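Local coordinates for acyl-[acyl-carrier-protein]--UDP-N-acetylglucosamine O-acyltransferase (Helicobacter pylori, PDB 1J2Z), which catalyses the transfer of a (3R)-hydroxyacyl chain from acyl carrier protein to UDP-N-acetylglucosamine, the first step of lipid A biosynthesis, at residues N186-N194 with S252-S260; N42-T50 with P60-P68. All coordinates share one frame; numbering follows the deposited sequence.

Interaction 1. Residues N186-N194 with S252-S260; sequences NRAFIRGLN and SRGVAYKSS. With SOG (octyl 1-thio-beta-D-glucopyranoside), chain B.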
# COMPACT_ATOMS: atom_id res chain seq x y z
N ASN A 186 -10.29 1.73 -13.13
CA ASN A 186 -10.03 0.45 -12.49
C ASN A 186 -9.58 -0.44 -13.64
O ASN A 186 -8.40 -0.72 -13.77
CB ASN A 186 -11.29 -0.12 -11.83
CG ASN A 186 -10.96 -1.01 -10.65
OD1 ASN A 186 -10.29 -2.04 -10.80
ND2 ASN A 186 -11.42 -0.63 -9.46
N ARG A 187 -10.52 -0.89 -14.47
CA ARG A 187 -10.13 -1.68 -15.62
C ARG A 187 -9.72 -0.59 -16.61
O ARG A 187 -10.49 -0.20 -17.49
CB ARG A 187 -11.31 -2.50 -16.15
CG ARG A 187 -10.88 -3.80 -16.80
CD ARG A 187 -12.05 -4.73 -17.12
NE ARG A 187 -12.68 -4.44 -18.40
CZ ARG A 187 -13.56 -3.46 -18.61
NH1 ARG A 187 -13.93 -2.67 -17.61
NH2 ARG A 187 -14.07 -3.28 -19.82
N ALA A 188 -8.51 -0.09 -16.41
CA ALA A 188 -7.93 0.99 -17.21
C ALA A 188 -8.16 0.98 -18.71
O ALA A 188 -8.15 -0.07 -19.35
CB ALA A 188 -6.43 1.07 -16.92
N PHE A 189 -8.36 2.17 -19.27
CA PHE A 189 -8.59 2.37 -20.70
C PHE A 189 -7.92 3.68 -21.14
O PHE A 189 -7.60 4.52 -20.30
CB PHE A 189 -10.09 2.42 -21.00
CG PHE A 189 -10.81 3.52 -20.26
CD1 PHE A 189 -10.78 4.83 -20.72
CD2 PHE A 189 -11.51 3.24 -19.09
CE1 PHE A 189 -11.42 5.85 -20.02
CE2 PHE A 189 -12.15 4.26 -18.38
CZ PHE A 189 -12.11 5.57 -18.85
N ILE A 190 -7.72 3.85 -22.44
CA ILE A 190 -7.08 5.05 -22.97
C ILE A 190 -8.05 6.23 -23.05
O ILE A 190 -9.11 6.13 -23.67
CB ILE A 190 -6.49 4.78 -24.38
CG1 ILE A 190 -5.46 3.65 -24.29
CG2 ILE A 190 -5.85 6.05 -24.93
CD1 ILE A 190 -4.94 3.19 -25.64
N ARG A 191 -7.68 7.34 -22.42
CA ARG A 191 -8.53 8.53 -22.39
C ARG A 191 -8.07 9.64 -23.33
O ARG A 191 -8.73 10.68 -23.43
CB ARG A 191 -8.60 9.10 -20.97
CG ARG A 191 -9.31 8.22 -19.97
CD ARG A 191 -9.21 8.77 -18.55
NE ARG A 191 -9.79 10.11 -18.41
CZ ARG A 191 -9.14 11.24 -18.67
NH1 ARG A 191 -7.89 11.22 -19.09
NH2 ARG A 191 -9.76 12.40 -18.50
N GLY A 192 -6.95 9.43 -24.00
CA GLY A 192 -6.45 10.44 -24.90
C GLY A 192 -4.94 10.37 -25.01
O GLY A 192 -4.35 9.33 -24.72
N LEU A 193 -4.32 11.47 -25.42
CA LEU A 193 -2.87 11.49 -25.56
C LEU A 193 -2.16 12.28 -24.46
O LEU A 193 -2.73 13.19 -23.87
CB LEU A 193 -2.48 12.07 -26.92
CG LEU A 193 -2.96 11.32 -28.17
CD1 LEU A 193 -2.26 11.90 -29.40
CD2 LEU A 193 -2.65 9.84 -28.04
N ASN A 194 -0.92 11.90 -24.21
CA ASN A 194 -0.09 12.54 -23.20
C ASN A 194 0.52 13.78 -23.86
O ASN A 194 1.72 13.83 -24.14
CB ASN A 194 1.01 11.58 -22.75
CG ASN A 194 1.79 12.10 -21.55
OD1 ASN A 194 2.63 11.39 -21.00
ND2 ASN A 194 1.51 13.33 -21.15
N SER A 252 0.52 -9.03 -26.74
CA SER A 252 0.14 -10.37 -26.29
C SER A 252 -1.18 -10.33 -25.54
O SER A 252 -2.07 -11.15 -25.78
CB SER A 252 1.22 -10.95 -25.37
OG SER A 252 2.34 -11.40 -26.09
N ARG A 253 -1.31 -9.38 -24.63
CA ARG A 253 -2.52 -9.25 -23.84
C ARG A 253 -3.58 -8.43 -24.55
O ARG A 253 -4.71 -8.34 -24.10
CB ARG A 253 -2.20 -8.61 -22.49
CG ARG A 253 -1.15 -9.36 -21.71
CD ARG A 253 -1.45 -9.34 -20.24
NE ARG A 253 -2.75 -9.94 -19.96
CZ ARG A 253 -3.27 -10.07 -18.75
NH1 ARG A 253 -2.59 -9.64 -17.69
NH2 ARG A 253 -4.46 -10.63 -18.59
N GLY A 254 -3.21 -7.84 -25.69
CA GLY A 254 -4.14 -7.02 -26.43
C GLY A 254 -3.95 -5.57 -26.03
O GLY A 254 -3.37 -5.29 -24.98
N VAL A 255 -4.44 -4.66 -26.86
CA VAL A 255 -4.30 -3.24 -26.59
C VAL A 255 -5.49 -2.73 -25.78
O VAL A 255 -6.61 -3.19 -25.95
CB VAL A 255 -4.19 -2.45 -27.90
CG1 VAL A 255 -4.19 -0.96 -27.61
CG2 VAL A 255 -2.92 -2.85 -28.62
N ALA A 256 -5.22 -1.77 -24.90
CA ALA A 256 -6.26 -1.20 -24.05
C ALA A 256 -7.37 -0.54 -24.85
O ALA A 256 -7.20 -0.19 -26.02
CB ALA A 256 -5.64 -0.19 -23.10
N TYR A 257 -8.52 -0.39 -24.21
CA TYR A 257 -9.71 0.21 -24.80
C TYR A 257 -9.43 1.70 -25.06
O TYR A 257 -8.72 2.34 -24.29
CB TYR A 257 -10.88 0.07 -23.83
CG TYR A 257 -12.25 0.23 -24.43
CD1 TYR A 257 -13.03 -0.89 -24.74
CD2 TYR A 257 -12.79 1.49 -24.68
CE1 TYR A 257 -14.31 -0.75 -25.28
CE2 TYR A 257 -14.06 1.64 -25.22
CZ TYR A 257 -14.82 0.51 -25.51
OH TYR A 257 -16.08 0.65 -26.04
N LYS A 258 -10.00 2.24 -26.13
CA LYS A 258 -9.80 3.65 -26.44
C LYS A 258 -10.99 4.49 -25.98
O LYS A 258 -11.23 4.63 -24.78
CB LYS A 258 -9.58 3.83 -27.95
CG LYS A 258 -9.42 5.27 -28.41
CD LYS A 258 -8.18 5.94 -27.85
CE LYS A 258 -8.07 7.37 -28.36
NZ LYS A 258 -6.81 8.04 -27.93
N SER A 259 -11.74 5.04 -26.92
CA SER A 259 -12.90 5.87 -26.60
C SER A 259 -13.76 6.11 -27.84
O SER A 259 -14.69 6.91 -27.82
CB SER A 259 -12.45 7.23 -26.04
OG SER A 259 -11.81 7.08 -24.78
N SER A 260 -13.44 5.40 -28.92
CA SER A 260 -14.17 5.54 -30.17
C SER A 260 -14.31 4.19 -30.87
O SER A 260 -15.31 3.93 -31.55
CB SER A 260 -13.47 6.54 -31.08
OG SER A 260 -14.18 6.72 -32.30
C1 SOG B . 2.73 -12.08 -9.63
C2 SOG B . 4.17 -12.65 -9.59
C3 SOG B . 4.80 -12.36 -8.22
C4 SOG B . 4.81 -10.84 -8.02
C5 SOG B . 3.36 -10.31 -8.06
C6 SOG B . 3.33 -8.80 -7.89
C1' SOG B . 0.72 -12.57 -10.84
C2' SOG B . 0.02 -11.53 -11.70
C3' SOG B . -1.25 -12.08 -12.31
C4' SOG B . -1.95 -11.03 -13.17
C5' SOG B . -3.23 -11.59 -13.78
C6' SOG B . -3.99 -10.51 -14.52
C7' SOG B . -5.26 -11.05 -15.14
C8' SOG B . -6.00 -9.96 -15.87
S1 SOG B . 2.13 -12.32 -10.91
O2 SOG B . 4.14 -14.05 -9.83
O3 SOG B . 6.12 -12.87 -8.18
O4 SOG B . 5.40 -10.53 -6.77
O5 SOG B . 2.77 -10.65 -9.35
O6 SOG B . 3.35 -8.47 -6.51

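Interaction 2. Residues N42-T50 with P60-P68; sequences NNVTLQGHT and PFAVLGTQP. With SO4 (sulfate ion), chain C.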
# COMPACT_ATOMS: atom_id res chain seq x y z
N ASN A 42 20.91 4.52 5.24
CA ASN A 42 20.98 3.47 6.24
C ASN A 42 19.96 2.37 5.94
O ASN A 42 18.93 2.61 5.31
CB ASN A 42 20.69 4.05 7.62
CG ASN A 42 19.25 4.53 7.76
OD1 ASN A 42 18.38 3.80 8.26
ND2 ASN A 42 18.99 5.75 7.30
N ASN A 43 20.28 1.16 6.38
CA ASN A 43 19.37 0.02 6.25
C ASN A 43 18.85 -0.38 4.87
O ASN A 43 17.66 -0.68 4.71
CB ASN A 43 18.18 0.24 7.18
CG ASN A 43 18.57 0.19 8.65
OD1 ASN A 43 18.81 -0.89 9.20
ND2 ASN A 43 18.65 1.35 9.28
N VAL A 44 19.72 -0.37 3.87
CA VAL A 44 19.30 -0.82 2.55
C VAL A 44 19.72 -2.29 2.46
O VAL A 44 20.81 -2.66 2.90
CB VAL A 44 20.00 -0.03 1.41
CG1 VAL A 44 19.71 -0.69 0.07
CG2 VAL A 44 19.50 1.42 1.39
N THR A 45 18.84 -3.14 1.93
CA THR A 45 19.17 -4.55 1.79
C THR A 45 19.35 -4.90 0.31
O THR A 45 18.43 -4.74 -0.48
CB THR A 45 18.07 -5.46 2.36
OG1 THR A 45 17.97 -5.26 3.78
CG2 THR A 45 18.40 -6.92 2.09
N LEU A 46 20.54 -5.37 -0.04
CA LEU A 46 20.84 -5.76 -1.41
C LEU A 46 21.28 -7.22 -1.41
O LEU A 46 22.31 -7.56 -0.83
CB LEU A 46 21.96 -4.87 -1.97
CG LEU A 46 21.71 -3.35 -1.91
CD1 LEU A 46 22.91 -2.60 -2.48
CD2 LEU A 46 20.45 -3.01 -2.69
N GLN A 47 20.49 -8.07 -2.05
CA GLN A 47 20.78 -9.50 -2.12
C GLN A 47 20.81 -9.97 -3.58
O GLN A 47 20.58 -9.19 -4.50
CB GLN A 47 19.70 -10.30 -1.37
CG GLN A 47 19.48 -9.92 0.09
CD GLN A 47 20.60 -10.39 1.01
OE1 GLN A 47 21.64 -9.75 1.11
NE2 GLN A 47 20.38 -11.52 1.66
N GLY A 48 21.07 -11.26 -3.78
CA GLY A 48 21.10 -11.81 -5.12
C GLY A 48 22.16 -11.21 -6.03
O GLY A 48 23.05 -10.48 -5.59
N HIS A 49 22.04 -11.52 -7.32
CA HIS A 49 22.97 -11.04 -8.34
C HIS A 49 22.44 -9.70 -8.82
O HIS A 49 21.79 -9.61 -9.86
CB HIS A 49 23.03 -12.06 -9.47
CG HIS A 49 23.14 -13.47 -8.99
ND1 HIS A 49 24.25 -13.94 -8.32
CD2 HIS A 49 22.24 -14.49 -9.00
CE1 HIS A 49 24.03 -15.19 -7.94
NE2 HIS A 49 22.82 -15.54 -8.33
N THR A 50 22.74 -8.67 -8.04
CA THR A 50 22.26 -7.33 -8.30
C THR A 50 23.34 -6.31 -8.64
O THR A 50 24.36 -6.21 -7.95
CB THR A 50 21.49 -6.83 -7.07
OG1 THR A 50 20.52 -7.81 -6.69
CG2 THR A 50 20.78 -5.51 -7.38
N PRO A 60 16.33 4.45 2.90
CA PRO A 60 16.11 3.47 3.97
C PRO A 60 15.04 2.41 3.79
O PRO A 60 13.94 2.67 3.31
CB PRO A 60 15.84 4.34 5.19
CG PRO A 60 16.65 5.57 4.91
CD PRO A 60 16.35 5.82 3.46
N PHE A 61 15.39 1.20 4.21
CA PHE A 61 14.49 0.06 4.18
C PHE A 61 14.02 -0.43 2.82
O PHE A 61 12.98 -1.09 2.72
CB PHE A 61 13.29 0.35 5.09
CG PHE A 61 13.69 0.76 6.49
CD1 PHE A 61 13.05 1.82 7.13
CD2 PHE A 61 14.70 0.08 7.17
CE1 PHE A 61 13.42 2.20 8.42
CE2 PHE A 61 15.07 0.45 8.46
CZ PHE A 61 14.43 1.52 9.09
N ALA A 62 14.77 -0.11 1.77
CA ALA A 62 14.42 -0.61 0.45
C ALA A 62 15.02 -2.02 0.40
O ALA A 62 16.04 -2.29 1.02
CB ALA A 62 15.04 0.25 -0.63
N VAL A 63 14.37 -2.93 -0.33
CA VAL A 63 14.88 -4.28 -0.45
C VAL A 63 15.03 -4.63 -1.92
O VAL A 63 14.04 -4.65 -2.65
CB VAL A 63 13.94 -5.30 0.22
CG1 VAL A 63 14.45 -6.72 0.02
CG2 VAL A 63 13.83 -4.99 1.71
N LEU A 64 16.26 -4.89 -2.34
CA LEU A 64 16.51 -5.21 -3.74
C LEU A 64 17.27 -6.52 -3.90
O LEU A 64 18.27 -6.75 -3.23
CB LEU A 64 17.32 -4.10 -4.41
CG LEU A 64 16.89 -2.64 -4.29
CD1 LEU A 64 17.75 -1.81 -5.23
CD2 LEU A 64 15.42 -2.46 -4.63
N GLY A 65 16.77 -7.39 -4.77
CA GLY A 65 17.47 -8.63 -5.00
C GLY A 65 16.99 -9.88 -4.31
O GLY A 65 17.52 -10.94 -4.59
N THR A 66 16.03 -9.78 -3.38
CA THR A 66 15.55 -10.99 -2.73
C THR A 66 14.80 -11.78 -3.80
O THR A 66 14.38 -11.22 -4.81
CB THR A 66 14.60 -10.69 -1.54
OG1 THR A 66 13.55 -9.82 -1.97
CG2 THR A 66 15.37 -10.06 -0.39
N GLN A 67 14.63 -13.08 -3.57
CA GLN A 67 13.96 -13.93 -4.55
C GLN A 67 12.53 -13.53 -4.91
O GLN A 67 11.79 -12.99 -4.09
CB GLN A 67 13.96 -15.39 -4.05
CG GLN A 67 13.45 -15.57 -2.64
CD GLN A 67 13.65 -16.99 -2.13
OE1 GLN A 67 12.97 -17.92 -2.57
NE2 GLN A 67 14.58 -17.16 -1.20
N PRO A 68 12.14 -13.77 -6.17
CA PRO A 68 10.78 -13.41 -6.58
C PRO A 68 9.74 -14.11 -5.70
O PRO A 68 10.01 -15.16 -5.12
CB PRO A 68 10.72 -13.84 -8.05
CG PRO A 68 11.82 -14.86 -8.18
CD PRO A 68 12.91 -14.31 -7.30
S SO4 C . 17.11 -14.52 -0.85
O1 SO4 C . 17.90 -13.48 -0.19
O2 SO4 C . 17.85 -15.05 -1.98
O3 SO4 C . 16.82 -15.61 0.08
O4 SO4 C . 15.84 -13.98 -1.32

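Interaction 1. Residues N186-N194 with S252-S260
Phe-189 and Ile-190 run beside Tyr-257 and Lys-258, with the CA atoms of Ile-190 and Lys-258 4.6 Å apart, but the touching parts of the two chains diverge by 55° and form no sheet. A single backbone hydrogen bond joins them: Ile-190 N donates to Tyr-257 O at 2.6 Å, with an angle of 163° at the hydrogen, approaching almost in line with the carbonyl bond. One residue further on the pairing fails, because Ile-190 O faces Lys-258 O, two acceptors that cannot bond to each other. Ser-259 OG sits beside this pair and is hydrogen-bonded to Lys-258 O from above the carbonyl plane.

Ile-190 is buried and turns its side chain toward the tail. Its CG1 branch meets the methyl CB of Ala-256 at 4.0 Å, while CG2, placed anti to the backbone N, meets Lys-258 CD at 3.7 Å. Strand 189-191, which Ile-190 occupies, pairs antiparallel with 181-184 at the end of the left-handed beta-helix, and 252-260 is the tail that returns to it after helix 239-250. Most of the 57 residues between the two segments are helix, and the chain comes back from them to this last strand.

The Lys-258 chain leaves its backbone away from 189-191, but a bend at chi2 (64°) swings it back, bringing NZ to 3.9 Å from Gly-192 CA. Phe-189 and Tyr-257 touch through their CB atoms at 3.8 Å, and both rings then lead away from the contact. Arg-191 turns its guanidinium elsewhere, to a salt bridge with Glu-184. At the other end of the tail Arg-253 donates from NH1 to Gln-157 O, and the octyl chain of the bound octyl thioglucoside ends at the guanidinium edge, C8' lying 3.2 Å from NH2.

Interaction 2. Residues N42-T50 with P60-P68
Thr-45 and Leu-46 pair in parallel with Val-63 and Leu-64, and the backbone bonds alternate along the two chains. Thr-45 N donates to Ala-62 O, Leu-64 N to Thr-45 O at 2.9 Å, and Gln-47 N to Leu-64 O at 2.8 Å. Before the strands, Phe-61 N reaches Asn-43 O along a more bent path, 134° at the hydrogen, from above the carbonyl plane. Weaker CA-H...O contacts fill in between, such as Leu-46 CA to Leu-64 O, and Gly-65 CA to Gln-47 O adds one just past the ladder.

Strands 45-46 and 63-64 are equivalent positions on successive coils of the left-handed parallel beta-helix of the hexapeptide-repeat family, neighbours in one sheet. Among apolar contacts, Leu-46 and Leu-64 extend in the same direction, with CD2 of Leu-46 3.7 Å from CB of Leu-64. At the preceding corner Asn-43 and Phe-61, both with positive phi, run alongside each other; Asn-43 CB meets Phe-61 CE2 at 3.4 Å, amide and ring planes 37° apart. Phe-61 also meets Phe-61 of both other subunits edge-to-face, so this corner faces the trimer axis.

Polar side chains fix the ends. Asn-43 ND2 donates to Asn-42 OD1 at 2.7 Å in the plane of both amides, and that same oxygen is bonded by Thr-45 OG1 of the third subunit. With its OG1 anti to the carbonyl carbon (chi1 -50°), Thr-50 bonds back to Gln-47 O, and Thr-50 OG1 lies 3.6 Å from Gly-65 CA. To a sulfate, probably from the crystallisation liquor, Gln-67 N donates at O4 (2.7 Å) and Gln-67 NE2 at O3 (3.0 Å).

Overall arrangement
Interaction 2 belongs to the buried body of the beta-helix and interaction 1 to its partly exposed C-terminal end; they lie on opposite sides of the chain's centre, with centres 34 Å apart and nearest atoms about 17 Å apart. They share no strand. In 42-50 with 60-68, neighbouring coils repeat the same pairing and stack like positions on like, and other subunits complete the surroundings. In 186-194 with 252-260, residues separated by the helical domain meet without a repeat; a single backbone bond and the packing of Ile-190 against Ala-256 and Lys-258 stand where interaction 2 has a ladder. The octyl thioglucoside reaches Arg-253, away from this contact, whereas the sulfate by 60-68 probably comes from crystallisation.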